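Local structure of CSE3 (Thermus thermophilus, 2Y9H) at residues W6-V11 / A81-P86. The protein acts as an RNA-binding endoribonuclease of the Cas6/Cse3/CasE family, processing CRISPR transcripts and retaining the mature crRNA after cleavage. Residues are numbered along the deposited sequence; the frame is centred on the assembly and turned at random.
Sequences WLTKLV and AQVFPP
The indole of Trp6 and the ring of Pro86 meet at a slant: the benzo side of the indole leads, with Trp6 CE3 3.6 Å from Pro86 CB. Trp6 CG lies beside its own backbone N and anti to the carbonyl carbon (chi1 -65°), which carries the six-membered ring over to the proline. The same Pro86 CB also lies 3.7 Å from Thr8 OG1, and here the two side chains run alongside each other, pointing the same way. The threonine's other branch, CG2, crosses to Val83 CG1 at 3.9 Å, and Val83 turns its second methyl, CG2, to Leu10 CG, so that one valine joins two residues of strand 6-11. Side-chain contacts thus continue from Trp6 through Thr8 to Leu10 on one face. Pro71, from a loop, touches both Thr8 and Pro86, and Trp73 NE1 makes a weak hydrogen bond with Thr8 OG1.

This is a worked example of an antiparallel edge pair broken at a short segment containing two prolines, which have no N-H to donate. Leu10 and Val83 form a non-hydrogen-bonded pair, and beside them Val11 N donates to Gln82 O over 2.9 Å, nearly straight at 163°. Within the break, Pro86 CA approaches Leu7 O (3.5 Å) in a CA-H...O contact.

Regular bonding resumes between Leu7 and Lys87. Strand 81-89 is one of two outermost strands in a four-stranded antiparallel sheet whose order, 49-52, 62-67, 5-12, 81-89, is consistent with a ferredoxin-like fold; on its other side strand 5-12 pairs with strand 62-67, where Leu10 packs on Val65.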
ATOM      1  N   TRP A   6     -13.683   3.554   0.059  1.00 30.33           N
ATOM      2  CA  TRP A   6     -13.490   4.410  -1.111  1.00 33.29           C
ATOM      3  C   TRP A   6     -12.184   4.173  -1.850  1.00 33.85           C
ATOM      4  O   TRP A   6     -11.128   4.011  -1.244  1.00 41.50           O
ATOM      5  CB  TRP A   6     -13.619   5.880  -0.727  1.00 42.86           C
ATOM      6  CG  TRP A   6     -14.994   6.226  -0.263  1.00 41.68           C
ATOM      7  CD1 TRP A   6     -15.505   6.033   0.978  1.00 37.68           C
ATOM      8  CD2 TRP A   6     -16.044   6.810  -1.050  1.00 43.20           C
ATOM      9  NE1 TRP A   6     -16.810   6.463   1.020  1.00 46.31           N
ATOM     10  CE2 TRP A   6     -17.161   6.951  -0.211  1.00 41.22           C
ATOM     11  CE3 TRP A   6     -16.140   7.233  -2.382  1.00 52.14           C
ATOM     12  CZ2 TRP A   6     -18.366   7.490  -0.656  1.00 44.31           C
ATOM     13  CZ3 TRP A   6     -17.340   7.772  -2.823  1.00 51.37           C
ATOM     14  CH2 TRP A   6     -18.433   7.898  -1.961  1.00 45.37           C
ATOM     15  N   LEU A   7     -12.272   4.141  -3.172  1.00 27.25           N
ATOM     16  CA  LEU A   7     -11.091   3.976  -3.996  1.00 29.46           C
ATOM     17  C   LEU A   7     -11.013   5.155  -4.909  1.00 33.73           C
ATOM     18  O   LEU A   7     -12.017   5.563  -5.493  1.00 40.28           O
ATOM     19  CB  LEU A   7     -11.170   2.713  -4.851  1.00 40.89           C
ATOM     20  CG  LEU A   7     -10.636   1.457  -4.180  1.00 46.17           C
ATOM     21  CD1 LEU A   7      -9.217   1.690  -3.723  1.00 41.37           C
ATOM     22  CD2 LEU A   7     -11.525   1.124  -2.998  1.00 64.75           C
ATOM     23  N   THR A   8      -9.812   5.691  -5.052  1.00 27.92           N
ATOM     24  CA  THR A   8      -9.627   6.867  -5.870  1.00 26.79           C
ATOM     25  C   THR A   8      -8.445   6.650  -6.781  1.00 31.48           C
ATOM     26  O   THR A   8      -7.398   6.168  -6.357  1.00 44.43           O
ATOM     27  CB  THR A   8      -9.382   8.115  -4.990  1.00 32.67           C
ATOM     28  OG1 THR A   8     -10.475   8.279  -4.069  1.00 34.20           O
ATOM     29  CG2 THR A   8      -9.218   9.373  -5.860  1.00 23.80           C
ATOM     30  N   LYS A   9      -8.612   6.989  -8.044  1.00 24.41           N
ATOM     31  CA  LYS A   9      -7.492   6.921  -8.946  1.00 31.18           C
ATOM     32  C   LYS A   9      -7.013   8.324  -9.298  1.00 42.14           C
ATOM     33  O   LYS A   9      -7.754   9.138  -9.880  1.00 48.81           O
ATOM     34  CB  LYS A   9      -7.847   6.130 -10.204  1.00 34.40           C
ATOM     35  CG  LYS A   9      -6.676   5.913 -11.170  1.00 38.45           C
ATOM     36  CD  LYS A   9      -7.128   5.146 -12.402  1.00 47.97           C
ATOM     37  CE  LYS A   9      -6.111   5.230 -13.534  1.00 53.41           C
ATOM     38  NZ  LYS A   9      -6.580   4.493 -14.743  1.00 55.32           N
ATOM     39  N   LEU A  10      -5.762   8.595  -8.936  1.00 34.65           N
ATOM     40  CA  LEU A  10      -5.105   9.832  -9.322  1.00 38.37           C
ATOM     41  C   LEU A  10      -4.120   9.577 -10.449  1.00 34.75           C
ATOM     42  O   LEU A  10      -3.277   8.699 -10.364  1.00 47.44           O
ATOM     43  CB  LEU A  10      -4.397  10.478  -8.125  1.00 33.87           C
ATOM     44  CG  LEU A  10      -5.323  11.075  -7.066  1.00 37.83           C
ATOM     45  CD1 LEU A  10      -5.782  10.013  -6.092  1.00 35.48           C
ATOM     46  CD2 LEU A  10      -4.629  12.218  -6.330  1.00 48.50           C
ATOM     47  N   VAL A  11      -4.236  10.333 -11.521  1.00 26.19           N
ATOM     48  CA  VAL A  11      -3.218  10.245 -12.531  1.00 39.46           C
ATOM     49  C   VAL A  11      -2.454  11.533 -12.394  1.00 51.06           C
ATOM     50  O   VAL A  11      -2.982  12.615 -12.652  1.00 58.96           O
ATOM     51  CB  VAL A  11      -3.793  10.082 -13.940  1.00 37.86           C
ATOM     52  CG1 VAL A  11      -2.701   9.653 -14.876  1.00 32.47           C
ATOM     53  CG2 VAL A  11      -4.884   9.042 -13.940  1.00 42.28           C
ATOM     54  N   ALA A  81      -3.559  16.551 -10.793  1.00 46.32           N
ATOM     55  CA  ALA A  81      -3.863  15.260 -11.363  1.00 49.71           C
ATOM     56  C   ALA A  81      -5.222  15.213 -12.019  1.00 52.22           C
ATOM     57  O   ALA A  81      -6.183  15.809 -11.535  1.00 54.73           O
ATOM     58  CB  ALA A  81      -3.774  14.195 -10.282  1.00 55.60           C
ATOM     59  N   GLN A  82      -5.298  14.489 -13.128  1.00 58.29           N
ATOM     60  CA  GLN A  82      -6.583  14.058 -13.642  1.00 53.49           C
ATOM     61  C   GLN A  82      -7.057  13.033 -12.646  1.00 37.42           C
ATOM     62  O   GLN A  82      -6.373  12.049 -12.386  1.00 33.37           O
ATOM     63  CB  GLN A  82      -6.439  13.426 -15.017  1.00 60.20           C
ATOM     64  CG  GLN A  82      -7.666  12.650 -15.477  1.00 65.98           C
ATOM     65  CD  GLN A  82      -7.533  12.147 -16.909  1.00 73.81           C
ATOM     66  OE1 GLN A  82      -6.634  11.362 -17.232  1.00 74.33           O
ATOM     67  NE2 GLN A  82      -8.423  12.608 -17.778  1.00 77.46           N
ATOM     68  N   VAL A  83      -8.213  13.290 -12.059  1.00 40.44           N
ATOM     69  CA  VAL A  83      -8.761  12.423 -11.033  1.00 47.09           C
ATOM     70  C   VAL A  83     -10.204  12.143 -11.374  1.00 43.35           C
ATOM     71  O   VAL A  83     -10.977  13.050 -11.618  1.00 39.94           O
ATOM     72  CB  VAL A  83      -8.736  13.111  -9.669  1.00 59.19           C
ATOM     73  CG1 VAL A  83      -9.294  12.183  -8.585  1.00 61.25           C
ATOM     74  CG2 VAL A  83      -7.322  13.568  -9.349  1.00 68.34           C
ATOM     75  N   PHE A  84     -10.584  10.882 -11.396  1.00 48.75           N
ATOM     76  CA  PHE A  84     -11.976  10.585 -11.650  1.00 49.93           C
ATOM     77  C   PHE A  84     -12.707  10.431 -10.343  1.00 40.88           C
ATOM     78  O   PHE A  84     -12.114  10.053  -9.335  1.00 39.60           O
ATOM     79  CB  PHE A  84     -12.114   9.357 -12.537  1.00 63.54           C
ATOM     80  CG  PHE A  84     -11.603   9.577 -13.923  1.00 75.14           C
ATOM     81  CD1 PHE A  84     -12.428  10.126 -14.898  1.00 76.62           C
ATOM     82  CD2 PHE A  84     -10.283   9.273 -14.243  1.00 80.30           C
ATOM     83  CE1 PHE A  84     -11.960  10.345 -16.179  1.00 82.63           C
ATOM     84  CE2 PHE A  84      -9.801   9.488 -15.520  1.00 86.03           C
ATOM     85  CZ  PHE A  84     -10.643  10.025 -16.494  1.00 87.58           C
ATOM     86  N   PRO A  85     -14.004  10.742 -10.356  1.00 40.60           N
ATOM     87  CA  PRO A  85     -14.786  10.747  -9.118  1.00 39.69           C
ATOM     88  C   PRO A  85     -14.566   9.443  -8.366  1.00 44.06           C
ATOM     89  O   PRO A  85     -14.755   8.375  -8.950  1.00 41.53           O
ATOM     90  CB  PRO A  85     -16.226  10.835  -9.618  1.00 32.07           C
ATOM     91  CG  PRO A  85     -16.119  11.502 -10.978  1.00 31.98           C
ATOM     92  CD  PRO A  85     -14.824  11.016 -11.554  1.00 31.61           C
ATOM     93  N   PRO A  86     -14.141   9.530  -7.094  1.00 46.61           N
ATOM     94  CA  PRO A  86     -13.984   8.370  -6.211  1.00 36.98           C
ATOM     95  C   PRO A  86     -15.109   7.361  -6.403  1.00 33.65           C
ATOM     96  O   PRO A  86     -16.198   7.739  -6.802  1.00 38.41           O
ATOM     97  CB  PRO A  86     -14.069   8.979  -4.808  1.00 33.36           C
ATOM     98  CG  PRO A  86     -13.996  10.500  -5.000  1.00 38.09           C
ATOM     99  CD  PRO A  86     -13.706  10.773  -6.439  1.00 37.29           C
TER